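Non-toxic crystal protein (Bacillus thuringiensis, PDB 2D42) is of unknown function but, though non-toxic, closely resembles beta-pore-forming toxins in structure. Local coordinates at residues Glu10-Gln15 against Ile193-Asn198; Leu40-Pro45 against Ile118-Ala123; Gly73-Ser78 against Ile238-Glu243; Leu107-Val112 against Gly230-Gln235. All blocks are in the same frame, centred on the assembly; numbering follows the deposited sequence.

Contact 1: residues Glu10-Gln15 against Ile193-Asn198; sequences EIYGMQ and IVQRVN
Tyr12 and Gln195 both set CG opposite the backbone N, with chi1 172° and 166°, and these two torsions send the phenol off helix 5-19 and the amide off strand 189-198 to the same spot. Beyond CG the glutamine chain is stretched out, which carries its amide as far as the hydroxyl end of the tyrosine. The two side chains meet at about a right angle, and the amide plane is turned 39° from the ring. Gln195 OE1 lies at the ring edge, near its plane, 4.1 Å from Tyr12 CE2. Gln195 NE2 is 4.0 Å from Tyr12 OH, too far for a hydrogen bond; the amide's OE1 is instead hydrogen-bonded to Tyr181 OH on the neighbouring strand.

What joins here is the N-terminal helix and one side of the curled sheet, in which strand 189-198 forms an antiparallel hairpin with strand 150-185. Gln195 and Val197, alternate residues of the strand, both point to the helix. The apolar half of the contact belongs to Val197, where CG1 comes within 3.8 Å of Tyr12 CE2 at an oblique angle to the ring. Valine and tyrosine side chains run antiparallel, side by side. Helix 199-206, which Asn198 caps, covers more of the phenol: Val202, Ala205 and Asn206 touch Tyr12, while Val202 also reaches Val197. Leu9, nearly one helical turn back from Tyr12, packs on Val197 as well.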
loop_
_atom_site.group_PDB
_atom_site.type_symbol
_atom_site.label_atom_id
_atom_site.label_comp_id
_atom_site.label_asym_id
_atom_site.label_seq_id
_atom_site.Cartn_x
_atom_site.Cartn_y
_atom_site.Cartn_z
ATOM N N GLU A 10 -10.692 20.952 17.815
ATOM C CA GLU A 10 -11.320 22.267 17.796
ATOM C C GLU A 10 -12.822 22.131 18.090
ATOM O O GLU A 10 -13.376 22.883 18.895
ATOM C CB GLU A 10 -11.092 22.926 16.431
ATOM C CG GLU A 10 -11.512 24.384 16.340
ATOM C CD GLU A 10 -11.237 24.968 14.964
ATOM O OE1 GLU A 10 -11.856 24.499 13.984
ATOM O OE2 GLU A 10 -10.397 25.888 14.861
ATOM N N ILE A 11 -13.473 21.165 17.447
ATOM C CA ILE A 11 -14.904 20.939 17.657
ATOM C C ILE A 11 -15.175 20.601 19.117
ATOM O O ILE A 11 -16.113 21.116 19.726
ATOM C CB ILE A 11 -15.426 19.784 16.774
ATOM C CG1 ILE A 11 -15.365 20.194 15.300
ATOM C CG2 ILE A 11 -16.841 19.411 17.183
ATOM C CD1 ILE A 11 -15.731 19.080 14.325
ATOM N N TYR A 12 -14.353 19.722 19.675
ATOM C CA TYR A 12 -14.505 19.338 21.065
ATOM C C TYR A 12 -14.358 20.557 21.982
ATOM O O TYR A 12 -15.139 20.740 22.908
ATOM C CB TYR A 12 -13.453 18.303 21.448
ATOM C CG TYR A 12 -13.436 18.004 22.924
ATOM C CD1 TYR A 12 -14.295 17.054 23.473
ATOM C CD2 TYR A 12 -12.569 18.685 23.783
ATOM C CE1 TYR A 12 -14.290 16.785 24.841
ATOM C CE2 TYR A 12 -12.556 18.427 25.153
ATOM C CZ TYR A 12 -13.416 17.475 25.675
ATOM O OH TYR A 12 -13.384 17.187 27.023
ATOM N N GLY A 13 -13.340 21.372 21.716
ATOM C CA GLY A 13 -13.090 22.555 22.524
ATOM C C GLY A 13 -14.193 23.592 22.437
ATOM O O GLY A 13 -14.543 24.216 23.434
ATOM N N MET A 14 -14.742 23.778 21.245
ATOM C CA MET A 14 -15.810 24.742 21.063
ATOM C C MET A 14 -17.074 24.346 21.816
ATOM O O MET A 14 -17.747 25.204 22.392
ATOM C CB MET A 14 -16.094 24.924 19.577
ATOM C CG MET A 14 -14.986 25.683 18.873
ATOM S SD MET A 14 -15.281 25.927 17.120
ATOM C CE MET A 14 -16.640 27.128 17.177
ATOM N N GLN A 15 -17.388 23.054 21.835
ATOM C CA GLN A 15 -18.574 22.576 22.544
ATOM C C GLN A 15 -18.329 22.603 24.048
ATOM O O GLN A 15 -19.226 22.928 24.827
ATOM C CB GLN A 15 -18.946 21.152 22.097
ATOM C CG GLN A 15 -17.929 20.050 22.441
ATOM C CD GLN A 15 -18.129 19.431 23.828
ATOM O OE1 GLN A 15 -17.349 18.574 24.256
ATOM N NE2 GLN A 15 -19.180 19.858 24.528
ATOM N N ILE A 193 -8.005 29.235 31.227
ATOM C CA ILE A 193 -8.075 27.842 31.651
ATOM C C ILE A 193 -7.408 26.981 30.579
ATOM O O ILE A 193 -7.932 26.846 29.466
ATOM C CB ILE A 193 -9.532 27.344 31.806
ATOM C CG1 ILE A 193 -10.300 28.204 32.813
ATOM C CG2 ILE A 193 -9.528 25.891 32.272
ATOM C CD1 ILE A 193 -10.808 29.524 32.253
ATOM N N VAL A 194 -6.253 26.408 30.902
ATOM C CA VAL A 194 -5.554 25.559 29.945
ATOM C C VAL A 194 -5.853 24.110 30.284
ATOM O O VAL A 194 -5.615 23.659 31.405
ATOM C CB VAL A 194 -4.037 25.774 29.988
ATOM C CG1 VAL A 194 -3.372 24.975 28.882
ATOM C CG2 VAL A 194 -3.722 27.242 29.827
ATOM N N GLN A 195 -6.378 23.384 29.306
ATOM C CA GLN A 195 -6.734 21.988 29.498
ATOM C C GLN A 195 -5.956 21.064 28.558
ATOM O O GLN A 195 -5.797 21.369 27.375
ATOM C CB GLN A 195 -8.250 21.830 29.271
ATOM C CG GLN A 195 -8.752 20.395 29.112
ATOM C CD GLN A 195 -10.213 20.312 28.644
ATOM O OE1 GLN A 195 -10.622 20.977 27.687
ATOM N NE2 GLN A 195 -10.997 19.474 29.313
ATOM N N ARG A 196 -5.441 19.957 29.090
ATOM C CA ARG A 196 -4.748 18.972 28.249
ATOM C C ARG A 196 -5.742 17.825 28.135
ATOM O O ARG A 196 -6.138 17.250 29.147
ATOM C CB ARG A 196 -3.463 18.439 28.891
ATOM C CG ARG A 196 -2.861 17.259 28.119
ATOM C CD ARG A 196 -1.708 16.580 28.863
ATOM N NE ARG A 196 -0.527 17.426 28.918
ATOM C CZ ARG A 196 0.000 17.907 30.038
ATOM N NH1 ARG A 196 -0.545 17.621 31.213
ATOM N NH2 ARG A 196 1.067 18.693 29.980
ATOM N N VAL A 197 -6.153 17.504 26.912
ATOM C CA VAL A 197 -7.123 16.437 26.701
ATOM C C VAL A 197 -6.543 15.250 25.957
ATOM O O VAL A 197 -5.648 15.400 25.122
ATOM C CB VAL A 197 -8.340 16.931 25.895
ATOM C CG1 VAL A 197 -9.021 18.073 26.631
ATOM C CG2 VAL A 197 -7.897 17.378 24.500
ATOM N N ASN A 198 -7.066 14.070 26.264
ATOM C CA ASN A 198 -6.626 12.856 25.606
ATOM C C ASN A 198 -7.428 12.816 24.304
ATOM O O ASN A 198 -8.641 13.052 24.311
ATOM C CB ASN A 198 -6.966 11.646 26.472
ATOM C CG ASN A 198 -6.281 10.379 26.002
ATOM O OD1 ASN A 198 -6.179 10.115 24.801
ATOM N ND2 ASN A 198 -5.821 9.577 26.952
#

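Contact 2: residues Leu40-Pro45 against Ile118-Ala123; sequences LDARIP and IAFEGA
Phe120, whose ring packs on the methyl of Ala42, is tied through its backbone to Tyr103 by hydrogen bonding within its own sheet. On the other side, Ala42 N makes a weak hydrogen bond to Asp41 OD1. The side chains that meet across the contact are apolar. Ala42 CB sits 3.9 Å from Phe120 CZ and 4.0 Å from Phe120 CE1, so it meets the far end of the ring, obliquely. Phe120 gets there by placing CG between its backbone N and carbonyl carbon (chi1 63°), which swings the ring across toward strand 36-43. A second pair lies two residues on from Ala42 and two back from Phe120: Ile44 and Ile118 meet through their terminal methyls, with Ile44 CD1 4.3 Å from Ile118 CD1. Ile228 of strand 219-244 touches both isoleucines and Phe120, and Tyr103 fills in beside the ring of Phe120 and the methyl of Ala42.

The alpha carbons of Ala42 and Gly122 are 8.8 Å apart, well beyond the spacing of strands bonded in one sheet. Strand 36-43 bonds to strand 150-185 of the long sheet, whereas strand 114-122 bonds to strand 101-109 in a small three-stranded sheet. Two sheets facing each other through alanine, isoleucine and aromatic side chains are consistent with a beta-sandwich interior.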
loop_
_atom_site.group_PDB
_atom_site.type_symbol
_atom_site.label_atom_id
_atom_site.label_comp_id
_atom_site.label_asym_id
_atom_site.label_seq_id
_atom_site.Cartn_x
_atom_site.Cartn_y
_atom_site.Cartn_z
ATOM N N LEU A 40 0.399 1.836 11.210
ATOM C CA LEU A 40 -0.273 1.854 9.911
ATOM C C LEU A 40 -0.387 0.451 9.308
ATOM O O LEU A 40 0.606 -0.268 9.192
ATOM C CB LEU A 40 0.513 2.736 8.955
ATOM C CG LEU A 40 -0.095 4.014 8.385
ATOM C CD1 LEU A 40 -1.255 4.519 9.216
ATOM C CD2 LEU A 40 1.021 5.034 8.295
ATOM N N ASP A 41 -1.597 0.065 8.916
ATOM C CA ASP A 41 -1.794 -1.249 8.311
ATOM C C ASP A 41 -2.825 -1.181 7.189
ATOM O O ASP A 41 -3.779 -0.403 7.245
ATOM C CB ASP A 41 -2.239 -2.270 9.364
ATOM C CG ASP A 41 -1.879 -3.704 8.979
ATOM O OD1 ASP A 41 -1.348 -3.923 7.867
ATOM O OD2 ASP A 41 -2.126 -4.614 9.794
ATOM N N ALA A 42 -2.616 -1.994 6.163
ATOM C CA ALA A 42 -3.522 -2.030 5.024
ATOM C C ALA A 42 -3.693 -3.467 4.577
ATOM O O ALA A 42 -2.759 -4.079 4.064
ATOM C CB ALA A 42 -2.967 -1.195 3.886
ATOM N N ARG A 43 -4.884 -4.012 4.783
ATOM C CA ARG A 43 -5.139 -5.382 4.383
ATOM C C ARG A 43 -6.174 -5.449 3.271
ATOM O O ARG A 43 -6.930 -4.500 3.050
ATOM C CB ARG A 43 -5.569 -6.229 5.588
ATOM C CG ARG A 43 -6.704 -5.674 6.421
ATOM C CD ARG A 43 -6.755 -6.385 7.780
ATOM N NE ARG A 43 -7.767 -5.822 8.672
ATOM C CZ ARG A 43 -9.079 -5.936 8.489
ATOM N NH1 ARG A 43 -9.557 -6.602 7.443
ATOM N NH2 ARG A 43 -9.920 -5.378 9.352
ATOM N N ILE A 44 -6.182 -6.578 2.571
ATOM C CA ILE A 44 -7.090 -6.821 1.459
ATOM C C ILE A 44 -8.045 -7.938 1.854
ATOM O O ILE A 44 -7.679 -9.111 1.864
ATOM C CB ILE A 44 -6.271 -7.211 0.211
ATOM C CG1 ILE A 44 -5.309 -6.065 -0.117
ATOM C CG2 ILE A 44 -7.196 -7.549 -0.973
ATOM C CD1 ILE A 44 -4.314 -6.390 -1.187
ATOM N N PRO A 45 -9.290 -7.586 2.193
ATOM C CA PRO A 45 -10.252 -8.619 2.592
ATOM C C PRO A 45 -10.522 -9.729 1.566
ATOM O O PRO A 45 -10.862 -10.838 1.947
ATOM C CB PRO A 45 -11.497 -7.809 2.961
ATOM C CG PRO A 45 -11.358 -6.560 2.147
ATOM C CD PRO A 45 -9.896 -6.244 2.237
ATOM N N ILE A 118 2.457 -8.978 -3.298
ATOM C CA ILE A 118 2.629 -7.639 -3.842
ATOM C C ILE A 118 3.086 -6.695 -2.736
ATOM O O ILE A 118 2.947 -6.996 -1.547
ATOM C CB ILE A 118 1.324 -7.057 -4.415
ATOM C CG1 ILE A 118 0.315 -6.845 -3.281
ATOM C CG2 ILE A 118 0.758 -7.974 -5.504
ATOM C CD1 ILE A 118 -0.808 -5.925 -3.653
ATOM N N ALA A 119 3.626 -5.554 -3.148
ATOM C CA ALA A 119 4.090 -4.529 -2.227
ATOM C C ALA A 119 3.527 -3.224 -2.763
ATOM O O ALA A 119 3.440 -3.028 -3.986
ATOM C CB ALA A 119 5.619 -4.475 -2.206
ATOM N N PHE A 120 3.107 -2.351 -1.853
ATOM C CA PHE A 120 2.572 -1.058 -2.245
ATOM C C PHE A 120 2.768 -0.012 -1.158
ATOM O O PHE A 120 3.073 -0.343 -0.001
ATOM C CB PHE A 120 1.088 -1.186 -2.629
ATOM C CG PHE A 120 0.174 -1.623 -1.504
ATOM C CD1 PHE A 120 -0.589 -0.687 -0.807
ATOM C CD2 PHE A 120 0.018 -2.969 -1.195
ATOM C CE1 PHE A 120 -1.498 -1.085 0.173
ATOM C CE2 PHE A 120 -0.886 -3.383 -0.216
ATOM C CZ PHE A 120 -1.651 -2.438 0.470
ATOM N N GLU A 121 2.643 1.255 -1.545
ATOM C CA GLU A 121 2.783 2.355 -0.600
ATOM C C GLU A 121 1.508 3.175 -0.651
ATOM O O GLU A 121 0.793 3.186 -1.663
ATOM C CB GLU A 121 3.977 3.246 -0.953
ATOM C CG GLU A 121 5.322 2.576 -0.817
ATOM C CD GLU A 121 6.475 3.525 -1.114
ATOM O OE1 GLU A 121 6.256 4.530 -1.820
ATOM O OE2 GLU A 121 7.605 3.259 -0.657
ATOM N N GLY A 122 1.223 3.866 0.444
ATOM C CA GLY A 122 0.024 4.674 0.502
ATOM C C GLY A 122 -0.005 5.517 1.761
ATOM O O GLY A 122 0.759 5.282 2.702
ATOM N N ALA A 123 -0.888 6.507 1.773
ATOM C CA ALA A 123 -1.020 7.397 2.914
ATOM C C ALA A 123 -2.474 7.397 3.344
ATOM O O ALA A 123 -3.367 7.629 2.528
ATOM C CB ALA A 123 -0.580 8.814 2.525
#

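Contact 3: residues Gly73-Ser78 against Ile238-Glu243; sequences GVFSFS and IDVVIE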
loop_
_atom_site.group_PDB
_atom_site.type_symbol
_atom_site.label_atom_id
_atom_site.label_comp_id
_atom_site.label_asym_id
_atom_site.label_seq_id
_atom_site.Cartn_x
_atom_site.Cartn_y
_atom_site.Cartn_z
ATOM N N GLY A 73 23.156 -27.046 -25.874
ATOM C CA GLY A 73 23.026 -25.604 -25.858
ATOM C C GLY A 73 22.427 -25.198 -24.528
ATOM O O GLY A 73 21.741 -25.985 -23.887
ATOM N N VAL A 74 22.701 -23.978 -24.096
ATOM C CA VAL A 74 22.157 -23.493 -22.840
ATOM C C VAL A 74 21.761 -22.034 -23.008
ATOM O O VAL A 74 22.571 -21.208 -23.439
ATOM C CB VAL A 74 23.188 -23.600 -21.680
ATOM C CG1 VAL A 74 22.641 -22.919 -20.435
ATOM C CG2 VAL A 74 23.469 -25.072 -21.355
ATOM N N PHE A 75 20.502 -21.742 -22.701
ATOM C CA PHE A 75 19.983 -20.384 -22.759
ATOM C C PHE A 75 19.995 -19.856 -21.329
ATOM O O PHE A 75 19.344 -20.417 -20.450
ATOM C CB PHE A 75 18.538 -20.360 -23.271
ATOM C CG PHE A 75 18.397 -20.698 -24.727
ATOM C CD1 PHE A 75 18.823 -19.807 -25.705
ATOM C CD2 PHE A 75 17.823 -21.901 -25.122
ATOM C CE1 PHE A 75 18.679 -20.109 -27.057
ATOM C CE2 PHE A 75 17.673 -22.214 -26.479
ATOM C CZ PHE A 75 18.102 -21.314 -27.444
ATOM N N SER A 76 20.751 -18.793 -21.091
ATOM C CA SER A 76 20.792 -18.193 -19.768
ATOM C C SER A 76 20.149 -16.804 -19.863
ATOM O O SER A 76 20.698 -15.892 -20.487
ATOM C CB SER A 76 22.230 -18.068 -19.270
ATOM O OG SER A 76 22.253 -17.284 -18.097
ATOM N N PHE A 77 18.990 -16.656 -19.226
ATOM C CA PHE A 77 18.246 -15.407 -19.251
ATOM C C PHE A 77 18.271 -14.643 -17.932
ATOM O O PHE A 77 18.250 -15.229 -16.853
ATOM C CB PHE A 77 16.784 -15.681 -19.612
ATOM C CG PHE A 77 16.574 -16.146 -21.026
ATOM C CD1 PHE A 77 16.742 -15.269 -22.096
ATOM C CD2 PHE A 77 16.167 -17.451 -21.286
ATOM C CE1 PHE A 77 16.500 -15.687 -23.408
ATOM C CE2 PHE A 77 15.925 -17.878 -22.589
ATOM C CZ PHE A 77 16.090 -16.994 -23.651
ATOM N N SER A 78 18.290 -13.322 -18.049
ATOM C CA SER A 78 18.279 -12.419 -16.910
ATOM C C SER A 78 17.552 -11.167 -17.364
ATOM O O SER A 78 18.055 -10.423 -18.198
ATOM C CB SER A 78 19.699 -12.052 -16.485
ATOM O OG SER A 78 19.668 -10.974 -15.565
ATOM N N ILE A 238 10.375 -20.905 -20.145
ATOM C CA ILE A 238 11.317 -20.881 -21.249
ATOM C C ILE A 238 10.819 -21.972 -22.183
ATOM O O ILE A 238 10.731 -23.130 -21.798
ATOM C CB ILE A 238 12.762 -21.204 -20.836
ATOM C CG1 ILE A 238 13.332 -20.075 -19.967
ATOM C CG2 ILE A 238 13.612 -21.382 -22.092
ATOM C CD1 ILE A 238 14.767 -20.303 -19.494
ATOM N N ASP A 239 10.446 -21.590 -23.397
ATOM C CA ASP A 239 9.978 -22.556 -24.373
ATOM C C ASP A 239 10.964 -22.592 -25.532
ATOM O O ASP A 239 11.343 -21.560 -26.078
ATOM C CB ASP A 239 8.579 -22.186 -24.864
ATOM C CG ASP A 239 7.545 -22.259 -23.754
ATOM O OD1 ASP A 239 7.234 -23.379 -23.291
ATOM O OD2 ASP A 239 7.054 -21.196 -23.336
ATOM N N VAL A 240 11.376 -23.797 -25.894
ATOM C CA VAL A 240 12.331 -23.974 -26.968
ATOM C C VAL A 240 11.740 -24.728 -28.154
ATOM O O VAL A 240 11.278 -25.858 -28.019
ATOM C CB VAL A 240 13.565 -24.736 -26.471
ATOM C CG1 VAL A 240 14.609 -24.823 -27.573
ATOM C CG2 VAL A 240 14.129 -24.052 -25.232
ATOM N N VAL A 241 11.748 -24.081 -29.311
ATOM C CA VAL A 241 11.263 -24.697 -30.530
ATOM C C VAL A 241 12.507 -25.126 -31.298
ATOM O O VAL A 241 13.354 -24.295 -31.643
ATOM C CB VAL A 241 10.456 -23.707 -31.392
ATOM C CG1 VAL A 241 10.190 -24.317 -32.767
ATOM C CG2 VAL A 241 9.135 -23.370 -30.704
ATOM N N ILE A 242 12.626 -26.427 -31.537
ATOM C CA ILE A 242 13.763 -26.981 -32.263
ATOM C C ILE A 242 13.279 -27.369 -33.656
ATOM O O ILE A 242 12.272 -28.059 -33.798
ATOM C CB ILE A 242 14.313 -28.228 -31.550
ATOM C CG1 ILE A 242 14.894 -27.832 -30.196
ATOM C CG2 ILE A 242 15.374 -28.902 -32.407
ATOM C CD1 ILE A 242 15.264 -29.012 -29.338
ATOM N N GLU A 243 13.984 -26.921 -34.685
ATOM C CA GLU A 243 13.568 -27.239 -36.041
ATOM C C GLU A 243 14.746 -27.396 -36.991
ATOM O O GLU A 243 15.812 -26.816 -36.782
ATOM C CB GLU A 243 12.618 -26.154 -36.553
ATOM C CG GLU A 243 13.221 -24.765 -36.577
ATOM C CD GLU A 243 12.176 -23.674 -36.728
ATOM O OE1 GLU A 243 12.561 -22.491 -36.853
ATOM O OE2 GLU A 243 10.968 -23.995 -36.717
#
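Ile238 has the most surface buried, followed by Phe75 and Phe77; its closest partner is Phe77. Its CD1 methyl comes up against the ring edge of Phe77, in the ring plane, 3.6 Å from Phe77 CD2 and 4.1 Å from Phe77 CE2. An extended chain (chi2 180°) pushes that methyl forward, and Ile238 CG1 behind it is still 4.1 Å from Phe77 CD2. Two positions apart on strand 71-94, Phe75 and Phe77 point the same way, and their matching chi1 (-70° and -68°) tilts both rings alike.

The segments face each other across a sandwich-like interior here: residues 73-78 bond to strand 129-146, residues 238-243 to strand 150-185, and the alpha carbons of Phe75 and Ile238 stand 8.8 Å apart, although the same two long strands pair antiparallel in another part of their length. Phe75 meets the next residue on that side of the facing strand, Val240: Phe75 CE2 is 4.2 Å from both Val240 CG1 and Val240 CG2. The valine therefore offers its two methyls as a fork to one ring carbon. Tyr156 stacks on the Phe77 ring and also touches Ile238, while both phenylalanines touch Arg61 of strand 54-65.

Contact 4: residues Leu107-Val112 against Gly230-Gln235; sequences LFFEQV and GQIGLQ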
loop_
_atom_site.group_PDB
_atom_site.type_symbol
_atom_site.label_atom_id
_atom_site.label_comp_id
_atom_site.label_asym_id
_atom_site.label_seq_id
_atom_site.Cartn_x
_atom_site.Cartn_y
_atom_site.Cartn_z
ATOM N N LEU A 107 -1.423 -12.234 -2.513
ATOM C CA LEU A 107 -2.582 -12.457 -3.358
ATOM C C LEU A 107 -2.519 -13.806 -4.064
ATOM O O LEU A 107 -1.446 -14.346 -4.298
ATOM C CB LEU A 107 -2.687 -11.330 -4.387
ATOM C CG LEU A 107 -2.832 -9.907 -3.830
ATOM C CD1 LEU A 107 -2.906 -8.913 -4.982
ATOM C CD2 LEU A 107 -4.082 -9.813 -2.968
ATOM N N PHE A 108 -3.683 -14.353 -4.391
ATOM C CA PHE A 108 -3.744 -15.624 -5.097
ATOM C C PHE A 108 -4.371 -15.347 -6.458
ATOM O O PHE A 108 -5.475 -14.821 -6.548
ATOM C CB PHE A 108 -4.592 -16.645 -4.342
ATOM C CG PHE A 108 -4.636 -17.997 -5.003
ATOM C CD1 PHE A 108 -3.480 -18.763 -5.123
ATOM C CD2 PHE A 108 -5.831 -18.496 -5.526
ATOM C CE1 PHE A 108 -3.507 -20.009 -5.753
ATOM C CE2 PHE A 108 -5.874 -19.742 -6.159
ATOM C CZ PHE A 108 -4.709 -20.501 -6.273
ATOM N N PHE A 109 -3.661 -15.709 -7.511
ATOM C CA PHE A 109 -4.154 -15.459 -8.848
ATOM C C PHE A 109 -4.829 -16.721 -9.362
ATOM O O PHE A 109 -4.221 -17.591 -9.988
ATOM C CB PHE A 109 -2.978 -14.975 -9.701
ATOM C CG PHE A 109 -2.453 -13.626 -9.264
ATOM C CD1 PHE A 109 -2.861 -12.460 -9.908
ATOM C CD2 PHE A 109 -1.616 -13.517 -8.146
ATOM C CE1 PHE A 109 -2.454 -11.205 -9.455
ATOM C CE2 PHE A 109 -1.202 -12.262 -7.678
ATOM C CZ PHE A 109 -1.621 -11.105 -8.332
ATOM N N GLU A 110 -6.114 -16.793 -9.048
ATOM C CA GLU A 110 -6.968 -17.920 -9.378
ATOM C C GLU A 110 -6.889 -18.458 -10.803
ATOM O O GLU A 110 -6.968 -19.671 -11.000
ATOM C CB GLU A 110 -8.405 -17.552 -9.042
ATOM C CG GLU A 110 -9.408 -18.675 -9.150
ATOM C CD GLU A 110 -10.727 -18.282 -8.521
ATOM O OE1 GLU A 110 -10.960 -18.644 -7.346
ATOM O OE2 GLU A 110 -11.519 -17.590 -9.192
ATOM N N GLN A 111 -6.728 -17.579 -11.786
ATOM C CA GLN A 111 -6.662 -18.025 -13.174
ATOM C C GLN A 111 -5.431 -18.844 -13.524
ATOM O O GLN A 111 -5.424 -19.542 -14.535
ATOM C CB GLN A 111 -6.781 -16.839 -14.137
ATOM C CG GLN A 111 -8.219 -16.392 -14.345
ATOM C CD GLN A 111 -8.427 -15.686 -15.670
ATOM O OE1 GLN A 111 -8.027 -16.188 -16.724
ATOM N NE2 GLN A 111 -9.064 -14.521 -15.627
ATOM N N VAL A 112 -4.384 -18.761 -12.709
ATOM C CA VAL A 112 -3.191 -19.543 -12.980
ATOM C C VAL A 112 -2.812 -20.405 -11.780
ATOM O O VAL A 112 -1.836 -21.150 -11.824
ATOM C CB VAL A 112 -1.998 -18.645 -13.384
ATOM C CG1 VAL A 112 -2.279 -18.006 -14.752
ATOM C CG2 VAL A 112 -1.761 -17.564 -12.323
ATOM N N GLY A 230 -2.653 -2.824 -9.633
ATOM C CA GLY A 230 -1.303 -2.973 -10.135
ATOM C C GLY A 230 -1.054 -4.268 -10.866
ATOM O O GLY A 230 -1.977 -5.030 -11.159
ATOM N N GLN A 231 0.211 -4.517 -11.162
ATOM C CA GLN A 231 0.606 -5.728 -11.864
ATOM C C GLN A 231 1.830 -6.317 -11.200
ATOM O O GLN A 231 2.569 -5.612 -10.513
ATOM C CB GLN A 231 0.924 -5.401 -13.320
ATOM C CG GLN A 231 -0.276 -4.911 -14.101
ATOM C CD GLN A 231 0.113 -4.255 -15.413
ATOM O OE1 GLN A 231 -0.656 -4.269 -16.379
ATOM N NE2 GLN A 231 1.301 -3.662 -15.451
ATOM N N ILE A 232 2.043 -7.613 -11.399
ATOM C CA ILE A 232 3.204 -8.278 -10.827
ATOM C C ILE A 232 3.562 -9.528 -11.623
ATOM O O ILE A 232 2.678 -10.230 -12.132
ATOM C CB ILE A 232 2.960 -8.714 -9.364
ATOM C CG1 ILE A 232 1.897 -9.804 -9.315
ATOM C CG2 ILE A 232 2.483 -7.542 -8.531
ATOM C CD1 ILE A 232 1.824 -10.497 -7.980
ATOM N N GLY A 233 4.859 -9.795 -11.725
ATOM C CA GLY A 233 5.329 -10.981 -12.421
ATOM C C GLY A 233 5.068 -12.149 -11.492
ATOM O O GLY A 233 5.465 -12.102 -10.327
ATOM N N LEU A 234 4.401 -13.186 -11.996
ATOM C CA LEU A 234 4.051 -14.354 -11.195
ATOM C C LEU A 234 5.004 -15.536 -11.354
ATOM O O LEU A 234 5.363 -16.194 -10.371
ATOM C CB LEU A 234 2.617 -14.798 -11.538
ATOM C CG LEU A 234 1.540 -13.747 -11.223
ATOM C CD1 LEU A 234 0.169 -14.228 -11.688
ATOM C CD2 LEU A 234 1.546 -13.463 -9.721
ATOM N N GLN A 235 5.381 -15.824 -12.595
ATOM C CA GLN A 235 6.304 -16.916 -12.888
ATOM C C GLN A 235 6.827 -16.751 -14.306
ATOM O O GLN A 235 6.290 -15.960 -15.086
ATOM C CB GLN A 235 5.610 -18.276 -12.765
ATOM C CG GLN A 235 4.627 -18.574 -13.885
ATOM C CD GLN A 235 3.994 -19.945 -13.750
ATOM O OE1 GLN A 235 4.692 -20.955 -13.659
ATOM N NE2 GLN A 235 2.663 -19.988 -13.744
#
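Phe109, at the end of strand 101-109, is nearest Leu234 of strand 219-244, their alpha carbons 8.6 Å apart, and the turn that follows, closed by a hydrogen bond from Val112 N to Phe109 O at 3.0 Å, brings Val112 to the leucine as well. Phe109 is the centre of the contact. Leu234 lays CD2 over one side of the ring face, near Phe109 CD2 and CE2: this methyl is 3.9 Å from the centroid of the Phe109 ring and 26° off its normal, a CH-pi contact displaced toward the rim. The other methyl, Leu234 CD1, covers the root of the ring, 3.6 Å from Phe109 CG. Ile232 takes the far end, its CD1 3.5 Å from both CE2 and CZ of Phe109, approaching obliquely. To reach it, Ile232 holds CG1 between its backbone N and carbonyl carbon (chi1 67°). The turn adds one more group, since Val112 CG2 is 3.9 Å from Leu234 CD1 and closes over the leucine from the loop side.

Val49 of the short strand 48-49 also touches Phe109. Gln235 lies beside the contact, its NE2 hydrogen-bonded to Glu159. The close contacts are all between methyls and the Phe109 ring or between methyls themselves, so the end of strand 101-109 and its turn are held to strand 219-244 by shape and hydrophobic packing.

In the fold
The four contacts are strung along an elongated molecule. Contacts 1 and 3 lie on opposite sides of its centre, with their own centres about 71 Å apart, while contact 2 lies only about 3 Å from that centre. Contacts 2 and 4, about 17 Å between centres, share one hydrophobic interior: Ile118 CG2 touches Ile232 CG2 at 3.5 Å, and Ile44 CD1 meets Leu107 CD2 at 3.9 Å. Strand 219-244 then carries the chain directly from contact 4 into contact 3, about 24 Å between centres. Contact 1 stands apart, its nearest atoms about 17 Å from contact 2, yet all four reach the same long, curled sheet, consistent with a beta-pore-forming toxin fold.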